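Long-range contact in uncharacterized protein MJ0754 (Methanocaldococcus jannaschii, PDB 3Q4N), which is of unknown function but, as a ferritin-like four-helix-bundle protein with a dinuclear metal centre, binds metal ions: residues Gln45-His57 with Leu139-Met153. Numbering follows the deposited sequence.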
# COMPACT_ATOMS: atom_id res chain seq x y z
N GLN B 45 8.89 -24.58 11.20
CA GLN B 45 8.80 -24.07 12.58
C GLN B 45 8.50 -22.59 12.67
O GLN B 45 7.74 -22.15 13.52
CB GLN B 45 10.10 -24.35 13.35
CG GLN B 45 9.94 -24.31 14.88
CD GLN B 45 8.86 -25.27 15.36
OE1 GLN B 45 8.81 -26.45 14.96
NE2 GLN B 45 7.98 -24.77 16.22
N ILE B 46 9.13 -21.85 11.78
CA ILE B 46 8.95 -20.42 11.66
C ILE B 46 7.48 -19.97 11.60
O ILE B 46 7.08 -18.96 12.21
CB ILE B 46 9.74 -19.94 10.42
CG1 ILE B 46 9.65 -18.43 10.25
CG2 ILE B 46 9.28 -20.71 9.17
CD1 ILE B 46 10.76 -17.88 9.42
N PHE B 47 6.67 -20.75 10.88
CA PHE B 47 5.25 -20.45 10.76
C PHE B 47 4.53 -20.61 12.07
O PHE B 47 3.69 -19.77 12.42
CB PHE B 47 4.64 -21.29 9.66
CG PHE B 47 5.07 -20.87 8.30
CD1 PHE B 47 4.93 -19.54 7.90
CD2 PHE B 47 5.66 -21.78 7.44
CE1 PHE B 47 5.33 -19.14 6.65
CE2 PHE B 47 6.07 -21.39 6.18
CZ PHE B 47 5.90 -20.06 5.79
N LYS B 48 4.87 -21.67 12.80
CA LYS B 48 4.40 -21.79 14.16
C LYS B 48 4.81 -20.56 14.93
O LYS B 48 3.96 -19.80 15.38
CB LYS B 48 4.97 -23.03 14.85
CG LYS B 48 4.55 -23.13 16.31
CD LYS B 48 4.79 -24.51 16.88
CE LYS B 48 3.84 -24.76 18.04
NZ LYS B 48 3.52 -26.22 18.07
N ASN B 49 6.12 -20.34 15.05
CA ASN B 49 6.62 -19.31 15.96
C ASN B 49 6.02 -17.93 15.68
O ASN B 49 5.66 -17.21 16.62
CB ASN B 49 8.15 -19.24 15.96
CG ASN B 49 8.82 -20.61 16.11
OD1 ASN B 49 8.23 -21.58 16.61
ND2 ASN B 49 10.07 -20.70 15.64
N ILE B 50 5.86 -17.59 14.41
CA ILE B 50 5.40 -16.26 14.06
C ILE B 50 3.87 -16.14 14.14
O ILE B 50 3.33 -15.06 14.39
CB ILE B 50 6.01 -15.79 12.73
CG1 ILE B 50 7.52 -15.74 12.90
CG2 ILE B 50 5.52 -14.41 12.34
CD1 ILE B 50 8.29 -15.52 11.66
N ALA B 51 3.16 -17.26 13.98
CA ALA B 51 1.72 -17.26 14.23
C ALA B 51 1.44 -16.92 15.70
O ALA B 51 0.50 -16.19 16.01
CB ALA B 51 1.13 -18.60 13.87
N GLU B 52 2.29 -17.45 16.58
CA GLU B 52 2.19 -17.23 18.02
C GLU B 52 2.47 -15.77 18.33
O GLU B 52 1.90 -15.19 19.26
CB GLU B 52 3.19 -18.13 18.76
CG GLU B 52 2.56 -19.01 19.88
CD GLU B 52 3.17 -20.44 19.99
OE1 GLU B 52 3.36 -21.13 18.95
OE2 GLU B 52 3.44 -20.90 21.14
N SER B 53 3.33 -15.16 17.54
CA SER B 53 3.63 -13.77 17.74
C SER B 53 2.50 -12.91 17.20
O SER B 53 2.06 -11.95 17.84
CB SER B 53 4.91 -13.41 17.03
OG SER B 53 5.37 -12.16 17.49
N GLU B 54 2.03 -13.26 16.00
CA GLU B 54 0.93 -12.53 15.38
C GLU B 54 -0.36 -12.63 16.21
O GLU B 54 -1.21 -11.74 16.12
CB GLU B 54 0.73 -12.94 13.92
CG GLU B 54 1.92 -12.54 13.01
CD GLU B 54 1.89 -11.07 12.59
OE1 GLU B 54 0.88 -10.42 12.93
OE2 GLU B 54 2.84 -10.55 11.92
N GLN B 55 -0.48 -13.68 17.03
CA GLN B 55 -1.57 -13.75 18.01
C GLN B 55 -1.39 -12.65 19.03
O GLN B 55 -2.31 -11.84 19.20
CB GLN B 55 -1.66 -15.09 18.73
CG GLN B 55 -2.76 -15.14 19.79
CD GLN B 55 -4.15 -14.96 19.21
OE1 GLN B 55 -4.62 -15.76 18.41
NE2 GLN B 55 -4.82 -13.89 19.61
N THR B 56 -0.23 -12.62 19.68
CA THR B 56 0.17 -11.48 20.51
C THR B 56 -0.27 -10.17 19.86
O THR B 56 -1.08 -9.44 20.41
CB THR B 56 1.72 -11.39 20.71
OG1 THR B 56 2.23 -12.64 21.22
CG2 THR B 56 2.09 -10.25 21.66
N HIS B 57 0.26 -9.88 18.68
CA HIS B 57 -0.11 -8.66 17.96
C HIS B 57 -1.65 -8.48 17.86
O HIS B 57 -2.16 -7.36 17.95
CB HIS B 57 0.46 -8.68 16.54
CG HIS B 57 1.95 -8.53 16.45
ND1 HIS B 57 2.57 -7.90 15.38
CD2 HIS B 57 2.95 -8.95 17.26
CE1 HIS B 57 3.88 -7.93 15.55
NE2 HIS B 57 4.14 -8.56 16.68
N LEU B 139 4.39 -2.74 17.06
CA LEU B 139 3.95 -3.65 16.04
C LEU B 139 4.95 -3.66 14.88
O LEU B 139 5.37 -4.74 14.42
CB LEU B 139 2.52 -3.34 15.62
CG LEU B 139 1.52 -4.28 16.31
CD1 LEU B 139 1.67 -4.31 17.83
CD2 LEU B 139 0.08 -3.99 15.96
N MET B 140 5.38 -2.48 14.45
CA MET B 140 6.48 -2.40 13.50
C MET B 140 7.66 -3.22 14.03
O MET B 140 8.16 -4.12 13.36
CB MET B 140 6.89 -0.94 13.27
CG MET B 140 7.13 -0.58 11.84
SD MET B 140 6.37 1.03 11.50
CE MET B 140 7.78 2.17 11.61
N LYS B 141 8.07 -2.93 15.27
CA LYS B 141 9.18 -3.61 15.91
C LYS B 141 9.08 -5.12 15.70
O LYS B 141 9.98 -5.71 15.11
CB LYS B 141 9.22 -3.25 17.39
CG LYS B 141 10.38 -3.88 18.17
CD LYS B 141 11.03 -2.86 19.11
CE LYS B 141 11.46 -1.61 18.35
NZ LYS B 141 12.93 -1.34 18.49
N GLY B 142 7.98 -5.72 16.16
CA GLY B 142 7.73 -7.16 15.99
C GLY B 142 7.77 -7.60 14.53
O GLY B 142 8.32 -8.63 14.20
N SER B 143 7.20 -6.78 13.65
CA SER B 143 7.12 -7.09 12.22
C SER B 143 8.47 -7.06 11.52
O SER B 143 8.74 -7.88 10.64
CB SER B 143 6.16 -6.14 11.49
OG SER B 143 4.85 -6.69 11.44
N ARG B 144 9.32 -6.12 11.91
CA ARG B 144 10.66 -6.04 11.35
C ARG B 144 11.44 -7.34 11.60
O ARG B 144 12.14 -7.83 10.70
CB ARG B 144 11.40 -4.82 11.89
CG ARG B 144 10.89 -3.49 11.31
CD ARG B 144 11.92 -2.36 11.44
NE ARG B 144 11.83 -1.60 12.70
CZ ARG B 144 11.36 -0.36 12.80
NH1 ARG B 144 10.93 0.28 11.71
NH2 ARG B 144 11.32 0.25 13.98
N ASN B 145 11.28 -7.89 12.80
CA ASN B 145 11.87 -9.17 13.16
C ASN B 145 11.38 -10.33 12.33
O ASN B 145 12.14 -11.26 12.04
CB ASN B 145 11.59 -9.47 14.62
CG ASN B 145 12.78 -9.19 15.49
OD1 ASN B 145 13.24 -8.05 15.55
ND2 ASN B 145 13.31 -10.22 16.14
N HIS B 146 10.11 -10.29 11.96
CA HIS B 146 9.56 -11.33 11.10
C HIS B 146 10.19 -11.30 9.70
O HIS B 146 10.58 -12.34 9.16
CB HIS B 146 8.04 -11.23 11.04
CG HIS B 146 7.37 -11.33 12.38
ND1 HIS B 146 6.22 -10.63 12.69
CD2 HIS B 146 7.70 -12.02 13.50
CE1 HIS B 146 5.87 -10.90 13.94
NE2 HIS B 146 6.76 -11.73 14.45
N MET B 147 10.28 -10.10 9.13
CA MET B 147 11.01 -9.88 7.91
C MET B 147 12.38 -10.60 7.95
O MET B 147 12.67 -11.46 7.11
CB MET B 147 11.23 -8.39 7.75
CG MET B 147 11.81 -7.97 6.43
SD MET B 147 10.50 -7.64 5.24
CE MET B 147 10.29 -9.27 4.54
N ARG B 148 13.20 -10.26 8.93
CA ARG B 148 14.52 -10.84 9.04
C ARG B 148 14.42 -12.34 9.18
O ARG B 148 15.19 -13.08 8.55
CB ARG B 148 15.29 -10.27 10.21
CG ARG B 148 15.48 -8.79 10.11
CD ARG B 148 16.42 -8.29 11.17
NE ARG B 148 16.14 -6.88 11.41
CZ ARG B 148 15.36 -6.43 12.38
NH1 ARG B 148 14.80 -7.28 13.24
NH2 ARG B 148 15.16 -5.13 12.51
N ALA B 149 13.48 -12.80 10.00
CA ALA B 149 13.29 -14.22 10.18
C ALA B 149 13.04 -14.90 8.82
O ALA B 149 13.66 -15.93 8.51
CB ALA B 149 12.16 -14.48 11.13
N PHE B 150 12.15 -14.31 8.02
CA PHE B 150 11.80 -14.90 6.73
C PHE B 150 12.94 -14.76 5.77
O PHE B 150 13.24 -15.71 5.05
CB PHE B 150 10.54 -14.29 6.11
CG PHE B 150 9.26 -14.75 6.74
CD1 PHE B 150 8.32 -13.82 7.15
CD2 PHE B 150 9.01 -16.09 6.93
CE1 PHE B 150 7.12 -14.23 7.76
CE2 PHE B 150 7.83 -16.53 7.54
CZ PHE B 150 6.88 -15.60 7.95
N VAL B 151 13.56 -13.58 5.74
CA VAL B 151 14.67 -13.38 4.83
C VAL B 151 15.78 -14.38 5.13
O VAL B 151 16.29 -15.01 4.21
CB VAL B 151 15.19 -11.93 4.83
CG1 VAL B 151 16.62 -11.87 4.26
CG2 VAL B 151 14.29 -11.07 3.97
N ARG B 152 16.13 -14.56 6.41
CA ARG B 152 17.22 -15.48 6.76
C ARG B 152 16.89 -16.88 6.28
O ARG B 152 17.74 -17.57 5.71
CB ARG B 152 17.56 -15.48 8.26
CG ARG B 152 19.10 -15.36 8.57
CD ARG B 152 20.04 -16.30 7.69
NE ARG B 152 21.31 -15.65 7.28
CZ ARG B 152 22.09 -16.04 6.25
NH1 ARG B 152 21.76 -17.08 5.49
NH2 ARG B 152 23.21 -15.37 5.99
N MET B 153 15.65 -17.26 6.51
CA MET B 153 15.12 -18.53 6.04
C MET B 153 15.14 -18.65 4.51
O MET B 153 15.38 -19.73 3.97
CB MET B 153 13.70 -18.70 6.56
CG MET B 153 13.30 -20.12 6.71
SD MET B 153 14.32 -20.91 7.92
CE MET B 153 13.97 -19.87 9.36
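His146 and His57 interlock between segments 45-57 and 139-153, whose axes come within 10.9 Å and run nearly antiparallel (169°), a clear case of knobs-into-holes packing with polar knobs. His146 enters the hole formed by Ile50, Ser53, Glu54 and His57; His57 sits among Leu139, Gly142, Ser143 and His146. The two imidazoles come from opposite directions and meet obliquely, their CE1 atoms 3.9 Å apart.

Among the polar contacts, Ser53 OG lies in plane at the edge of the His146 ring and makes a weak hydrogen bond of 3.4 Å with His146 NE2, while Glu54 OE2 lies 3.5 Å from His146 ND1. A chi1 of -165° turns OG away from the backbone N of Ser53 and carries it to that edge.

One face of the ring takes a CH-pi contact from Ile50 CG2, 3.5 Å from the centroid; Gly142 O lies over the opposite face. Replacing His146 with alanine would probably leave Ser53 OG without this weak partner and Ile50 CG2 without its aromatic face.

In the apolar group, Ile50 CD1 lies over a face of Phe150, Ile46 CD1 packs against Phe150 CD2 and Met153 CE, and Phe47 CE1 meets Phe150 CE2 at 3.7 Å, the rings oblique.

Helix 15-42 adds Tyr35 against Phe150 and Glu28, hydrogen-bonded to His57 ND1; helix 102-125 adds Glu113, hydrogen-bonded to Ser143 OG, completing a histidine-glutamate cluster consistent with the dinuclear centre of ferritin-like bundles.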